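PDB 2P5V: transcriptional regulator, LRP/AsnC family from Neisseria meningitidis, which probably binds specific DNA sequences to regulate transcription, as a member of the Lrp/AsnC family, and also binds calcium ions. Local coordinates for residues 83-88 and 101-106. Numbering follows the deposited sequence.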
loop_
_atom_site.group_PDB
_atom_site.type_symbol
_atom_site.label_atom_id
_atom_site.label_comp_id
_atom_site.label_asym_id
_atom_site.label_seq_id
_atom_site.Cartn_x
_atom_site.Cartn_y
_atom_site.Cartn_z
ATOM N N ASP G 83 22.420 4.743 15.693
ATOM C CA ASP G 83 23.398 3.916 14.968
ATOM C C ASP G 83 22.854 2.630 14.337
ATOM O O ASP G 83 23.610 1.717 14.061
ATOM C CB ASP G 83 24.607 3.590 15.867
ATOM C CG ASP G 83 25.497 4.799 16.117
ATOM O OD1 ASP G 83 25.058 5.939 15.850
ATOM O OD2 ASP G 83 26.641 4.606 16.575
ATOM N N ALA G 84 21.552 2.565 14.096
ATOM C CA ALA G 84 20.983 1.474 13.309
ATOM C C ALA G 84 21.501 1.515 11.860
ATOM O O ALA G 84 21.891 0.481 11.302
ATOM C CB ALA G 84 19.452 1.533 13.328
ATOM N N ARG G 85 21.496 2.695 11.244
ATOM C CA ARG G 85 21.920 2.815 9.837
ATOM C C ARG G 85 23.399 2.470 9.653
ATOM O O ARG G 85 23.769 1.686 8.773
ATOM C CB ARG G 85 21.623 4.216 9.296
ATOM C CG ARG G 85 20.134 4.471 9.116
ATOM C CD ARG G 85 19.840 5.786 8.432
ATOM N NE ARG G 85 18.483 5.767 7.894
ATOM C CZ ARG G 85 18.162 5.606 6.612
ATOM N NH1 ARG G 85 19.099 5.473 5.676
ATOM N NH2 ARG G 85 16.880 5.591 6.266
ATOM N N GLU G 86 24.226 3.039 10.518
ATOM C CA GLU G 86 25.657 2.794 10.518
ATOM C C GLU G 86 25.990 1.315 10.723
ATOM O O GLU G 86 26.775 0.747 9.971
ATOM C CB GLU G 86 26.302 3.640 11.614
ATOM C CG GLU G 86 27.809 3.738 11.537
ATOM C CD GLU G 86 28.376 4.678 12.583
ATOM O OE1 GLU G 86 27.695 5.667 12.942
ATOM O OE2 GLU G 86 29.507 4.426 13.042
ATOM N N ASP G 87 25.386 0.699 11.738
ATOM C CA ASP G 87 25.621 -0.720 12.049
ATOM C C ASP G 87 25.188 -1.655 10.931
ATOM O O ASP G 87 25.804 -2.705 10.713
ATOM C CB ASP G 87 24.880 -1.125 13.329
ATOM C CG ASP G 87 25.465 -0.489 14.570
ATOM O OD1 ASP G 87 26.613 0.014 14.534
ATOM O OD2 ASP G 87 24.758 -0.492 15.597
ATOM N N PHE G 88 24.115 -1.283 10.244
ATOM C CA PHE G 88 23.571 -2.100 9.170
ATOM C C PHE G 88 24.461 -2.016 7.935
ATOM O O PHE G 88 24.768 -3.034 7.309
ATOM C CB PHE G 88 22.136 -1.671 8.828
ATOM C CG PHE G 88 21.558 -2.410 7.651
ATOM C CD1 PHE G 88 21.242 -3.759 7.757
ATOM C CD2 PHE G 88 21.361 -1.771 6.434
ATOM C CE1 PHE G 88 20.722 -4.459 6.678
ATOM C CE2 PHE G 88 20.842 -2.467 5.343
ATOM C CZ PHE G 88 20.525 -3.820 5.472
ATOM N N CYS G 101 23.899 -2.359 -2.090
ATOM C CA CYS G 101 22.969 -1.845 -1.104
ATOM C C CYS G 101 22.920 -0.337 -1.269
ATOM O O CYS G 101 23.954 0.332 -1.221
ATOM C CB CYS G 101 23.442 -2.197 0.305
ATOM S SG CYS G 101 22.388 -1.539 1.601
ATOM N N PHE G 102 21.725 0.194 -1.476
ATOM C CA PHE G 102 21.536 1.634 -1.580
ATOM C C PHE G 102 20.487 2.128 -0.608
ATOM O O PHE G 102 19.431 1.506 -0.473
ATOM C CB PHE G 102 21.067 1.992 -2.979
ATOM C CG PHE G 102 21.992 1.544 -4.047
ATOM C CD1 PHE G 102 23.101 2.306 -4.379
ATOM C CD2 PHE G 102 21.769 0.353 -4.715
ATOM C CE1 PHE G 102 23.959 1.893 -5.365
ATOM C CE2 PHE G 102 22.631 -0.062 -5.711
ATOM C CZ PHE G 102 23.725 0.704 -6.030
ATOM N N ALA G 103 20.776 3.247 0.052
ATOM C CA ALA G 103 19.745 4.037 0.707
ATOM C C ALA G 103 18.995 4.801 -0.388
ATOM O O ALA G 103 19.626 5.489 -1.189
ATOM C CB ALA G 103 20.359 5.005 1.715
ATOM N N LEU G 104 17.662 4.679 -0.414
ATOM C CA LEU G 104 16.837 5.280 -1.473
ATOM C C LEU G 104 15.902 6.348 -0.936
ATOM O O LEU G 104 15.700 6.466 0.275
ATOM C CB LEU G 104 16.026 4.208 -2.215
ATOM C CG LEU G 104 16.825 3.083 -2.875
ATOM C CD1 LEU G 104 15.894 2.121 -3.619
ATOM C CD2 LEU G 104 17.893 3.624 -3.812
ATOM N N THR G 105 15.315 7.113 -1.850
ATOM C CA THR G 105 14.488 8.266 -1.487
ATOM C C THR G 105 13.031 7.948 -1.171
ATOM O O THR G 105 12.332 8.786 -0.604
ATOM C CB THR G 105 14.491 9.320 -2.611
ATOM O OG1 THR G 105 14.205 8.688 -3.867
ATOM C CG2 THR G 105 15.834 10.014 -2.677
ATOM N N GLY G 106 12.571 6.766 -1.570
ATOM C CA GLY G 106 11.176 6.389 -1.434
ATOM C C GLY G 106 10.890 5.668 -0.126
ATOM O O GLY G 106 11.580 5.881 0.890
#
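Phe88 and Cys101 meet because Phe88 CG and Cys101 SG both stand anti to the backbone N of their own residue, with chi1 176° in Phe88 and 178° in Cys101. In both residues CB points from the backbone toward the other segment. Phe88 CE2 lies 4.2 Å from Cys101 SG. The sulfur sits 5.4 Å from the centroid of the Phe88 ring and 65° off its normal. This is an oblique sulfur-aromatic contact. One turn earlier, Arg85 sets CG anti to its carbonyl carbon and runs extended to NE. That reach brings NH1 to 4.2 Å from Ala103 CB, and the methyl lies at the guanidinium edge, near its plane. The arrangement is helix-on-sheet packing in the ferredoxin-like (beta-alpha-beta-beta-alpha-beta) ligand-binding domain of the Lrp/AsnC family. Helix 84-94 covers one face of the antiparallel sheet, and strand 98-104 is an outermost strand within the chain. No hydrogen bond joins the two segments. The backbones stay well apart, with Arg85 CA 9.5 Å from Ala103 CA. Cys101 and Ala103 alternate with Phe102 along the strand and face the helix. A second subunit pairs antiparallel with residues 101-104 and continues the sheet. Tyr110 on the adjacent strand touches Phe88, Cys101 and Ala103. The Arg85 side chain lies about 4 Å from that of Asp109, a calcium ligand, and about 7 Å from a bound calcium ion.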